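Inositol monophosphatase family protein (Staphylococcus aureus subsp. aureus MSSA476, PDB 4I3Y) probably hydrolyses inositol monophosphates to free inositol and phosphate as a magnesium-dependent, lithium-inhibited phosphatase. Local coordinates at residues Ala167-Leu172 against Ile207-Lys212. Numbering follows the deposited sequence.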
ATOM      1  N   ALA A 167      -2.025   9.667  10.062  1.00 15.20           N
ATOM      2  CA  ALA A 167      -1.138  10.464  10.930  1.00 16.85           C
ATOM      3  C   ALA A 167      -1.464  11.981  10.817  1.00 18.57           C
ATOM      4  O   ALA A 167      -0.842  12.816  11.512  1.00 19.45           O
ATOM      5  CB  ALA A 167       0.304  10.210  10.539  1.00 14.17           C
ATOM      6  N   GLN A 168      -2.392  12.347   9.932  1.00 17.42           N
ATOM      7  CA  GLN A 168      -2.636  13.782   9.651  1.00 17.41           C
ATOM      8  C   GLN A 168      -3.725  14.299  10.534  1.00 18.97           C
ATOM      9  O   GLN A 168      -3.990  15.477  10.564  1.00 18.75           O
ATOM     10  CB  GLN A 168      -3.082  14.039   8.214  1.00 18.06           C
ATOM     11  CG  GLN A 168      -2.216  13.384   7.176  1.00 19.27           C
ATOM     12  CD  GLN A 168      -2.598  13.768   5.765  1.00 21.40           C
ATOM     13  OE1 GLN A 168      -2.644  12.933   4.875  1.00 22.65           O
ATOM     14  NE2 GLN A 168      -2.901  15.020   5.572  1.00 20.77           N
ATOM     15  N   VAL A 169      -4.323  13.399  11.290  1.00 19.44           N
ATOM     16  CA  VAL A 169      -5.529  13.673  11.971  1.00 21.57           C
ATOM     17  C   VAL A 169      -5.335  13.556  13.488  1.00 22.59           C
ATOM     18  O   VAL A 169      -6.281  13.646  14.241  1.00 23.11           O
ATOM     19  CB  VAL A 169      -6.616  12.722  11.344  1.00 24.42           C
ATOM     20  CG1 VAL A 169      -7.289  11.829  12.363  1.00 24.83           C
ATOM     21  CG2 VAL A 169      -7.568  13.533  10.483  1.00 25.22           C
ATOM     22  N   MET A 170      -4.090  13.372  13.920  1.00 22.74           N
ATOM     23  CA  MET A 170      -3.775  13.107  15.277  1.00 22.14           C
ATOM     24  C   MET A 170      -2.737  14.095  15.776  1.00 21.89           C
ATOM     25  O   MET A 170      -1.965  14.683  15.004  1.00 19.16           O
ATOM     26  CB  MET A 170      -3.156  11.723  15.438  1.00 26.42           C
ATOM     27  CG  MET A 170      -4.081  10.539  15.570  1.00 30.94           C
ATOM     28  SD  MET A 170      -2.943   9.131  15.851  1.00 34.39           S
ATOM     29  CE  MET A 170      -4.137   7.863  15.480  1.00 28.66           C
ATOM     30  N   ASN A 171      -2.692  14.219  17.098  1.00 20.13           N
ATOM     31  CA  ASN A 171      -1.670  15.018  17.732  1.00 21.81           C
ATOM     32  C   ASN A 171      -0.312  14.395  17.398  1.00 22.45           C
ATOM     33  O   ASN A 171      -0.118  13.154  17.508  1.00 22.43           O
ATOM     34  CB  ASN A 171      -1.946  14.932  19.233  1.00 25.28           C
ATOM     35  CG  ASN A 171      -0.700  14.921  20.061  1.00 31.74           C
ATOM     36  OD1 ASN A 171       0.187  15.756  19.912  1.00 28.62           O
ATOM     37  ND2 ASN A 171      -0.644  13.976  20.990  1.00 40.18           N
ATOM     38  N   LEU A 172       0.654  15.234  17.014  1.00 22.54           N
ATOM     39  CA  LEU A 172       1.950  14.729  16.587  1.00 21.43           C
ATOM     40  C   LEU A 172       2.754  13.955  17.641  1.00 20.87           C
ATOM     41  O   LEU A 172       3.546  13.081  17.270  1.00 19.45           O
ATOM     42  CB  LEU A 172       2.813  15.845  16.051  1.00 24.04           C
ATOM     43  CG  LEU A 172       2.617  16.320  14.600  1.00 27.17           C
ATOM     44  CD1 LEU A 172       1.730  15.428  13.769  1.00 26.73           C
ATOM     45  CD2 LEU A 172       2.207  17.775  14.507  1.00 28.60           C
ATOM     46  N   ILE A 207      -5.815   1.899  12.938  1.00 14.49           N
ATOM     47  CA  ILE A 207      -6.663   2.831  13.742  1.00 14.46           C
ATOM     48  C   ILE A 207      -7.349   3.775  12.785  1.00 14.88           C
ATOM     49  O   ILE A 207      -6.687   4.255  11.825  1.00 13.63           O
ATOM     50  CB  ILE A 207      -5.766   3.719  14.629  1.00 14.99           C
ATOM     51  CG1 ILE A 207      -5.057   2.861  15.687  1.00 15.47           C
ATOM     52  CG2 ILE A 207      -6.545   4.887  15.240  1.00 14.41           C
ATOM     53  CD1 ILE A 207      -3.759   3.516  16.164  1.00 16.54           C
ATOM     54  N   ASN A 208      -8.646   4.043  13.017  1.00 16.20           N
ATOM     55  CA  ASN A 208      -9.409   5.144  12.344  1.00 18.29           C
ATOM     56  C   ASN A 208     -10.215   5.894  13.456  1.00 18.73           C
ATOM     57  O   ASN A 208     -11.129   5.310  14.101  1.00 18.29           O
ATOM     58  CB  ASN A 208     -10.331   4.658  11.188  1.00 17.85           C
ATOM     59  CG  ASN A 208     -11.058   5.822  10.454  1.00 18.14           C
ATOM     60  OD1 ASN A 208     -11.482   6.830  11.068  1.00 18.31           O
ATOM     61  ND2 ASN A 208     -11.248   5.660   9.131  1.00 16.04           N
ATOM     62  N   THR A 209      -9.809   7.140  13.709  1.00 17.84           N
ATOM     63  CA  THR A 209     -10.339   7.903  14.861  1.00 20.96           C
ATOM     64  C   THR A 209     -11.694   8.521  14.587  1.00 20.71           C
ATOM     65  O   THR A 209     -12.233   9.197  15.422  1.00 22.51           O
ATOM     66  CB  THR A 209      -9.438   9.074  15.323  1.00 18.66           C
ATOM     67  OG1 THR A 209      -9.270   9.982  14.226  1.00 20.02           O
ATOM     68  CG2 THR A 209      -8.138   8.564  15.769  1.00 18.26           C
ATOM     69  N   ASN A 210     -12.234   8.317  13.402  1.00 21.57           N
ATOM     70  CA  ASN A 210     -13.550   8.806  13.135  1.00 22.22           C
ATOM     71  C   ASN A 210     -14.222   8.109  11.949  1.00 20.21           C
ATOM     72  O   ASN A 210     -14.582   8.782  10.977  1.00 19.99           O
ATOM     73  CB  ASN A 210     -13.479  10.323  12.945  1.00 23.02           C
ATOM     74  CG  ASN A 210     -14.850  10.954  12.791  1.00 27.99           C
ATOM     75  OD1 ASN A 210     -15.020  11.925  12.024  1.00 29.83           O
ATOM     76  ND2 ASN A 210     -15.849  10.408  13.503  1.00 27.14           N
ATOM     77  N   PRO A 211     -14.390   6.769  12.018  1.00 17.52           N
ATOM     78  CA  PRO A 211     -15.027   6.109  10.889  1.00 18.08           C
ATOM     79  C   PRO A 211     -16.558   6.219  10.896  1.00 18.85           C
ATOM     80  O   PRO A 211     -17.177   6.300  11.970  1.00 18.44           O
ATOM     81  CB  PRO A 211     -14.678   4.635  11.107  1.00 17.36           C
ATOM     82  CG  PRO A 211     -14.627   4.478  12.599  1.00 16.95           C
ATOM     83  CD  PRO A 211     -14.104   5.814  13.113  1.00 17.90           C
ATOM     84  N   LYS A 212     -17.151   6.084   9.721  1.00 17.57           N
ATOM     85  CA  LYS A 212     -18.597   5.935   9.591  1.00 18.33           C
ATOM     86  C   LYS A 212     -18.952   4.476   9.731  1.00 17.50           C
ATOM     87  O   LYS A 212     -18.066   3.621   9.612  1.00 17.17           O
ATOM     88  CB  LYS A 212     -19.037   6.433   8.235  1.00 17.82           C
ATOM     89  CG  LYS A 212     -18.759   7.927   8.113  1.00 24.77           C
ATOM     90  CD  LYS A 212     -19.776   8.780   8.876  1.00 27.67           C
ATOM     91  CE  LYS A 212     -19.205  10.040   9.532  1.00 36.98           C
ATOM     92  NZ  LYS A 212     -17.786  10.325   9.128  1.00 44.20           N
TER
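Val-169 and Thr-209 have the nearest CA atoms of the two segments, 8.0 Å apart, where the loop from strand 162-164 to helix 172-181 passes the C-terminal end of strand 205-208. Both strands are parallel neighbours in the mixed five-stranded sheet of the inositol monophosphatase fold, and backbone bonding of Ile-207 with Ser-164 pairs them just before the chains part. No hydrogen bond spans the two segments; the contact is van der Waals packing, mostly between methyl groups. Met-170 contributes most of its segment's buried surface: CG sits beside its backbone N (chi1 -85°) and the chain is extended beyond, the Met-170 and Ile-207 side chains cross at about a right angle, and Met-170 CE meets Ile-207 CG2, 3.8 Å away, methyl to methyl. The same Met-170 CE lies 4.1 Å from Thr-209 CG2, so one methyl bridges Ile-207 in the strand and Thr-209 in the loop just beyond it. Leu-261 of helix 254-262 touches both Met-170 and Ile-207, and Val-175 and Leu-178 of helix 172-181 also pack on Met-170, making this buried side of the contact continuous with the helix layer. Toward the exposed side, the Val-169 and Thr-209 side chains run alongside each other, pointing opposite ways, and Val-169 CG1 comes to 3.3 Å from Thr-209 OG1, a snug apolar-to-hydroxyl contact. Asn-171 N-caps helix 172-181, its OD1 accepting from the backbone N of Asp-173. On the other segment, an Asx turn follows the strand: Asn-210 N donates to Asn-208 OD1 at 2.9 Å, in the plane of that side-chain carbonyl, with an N-H...O angle of 156°.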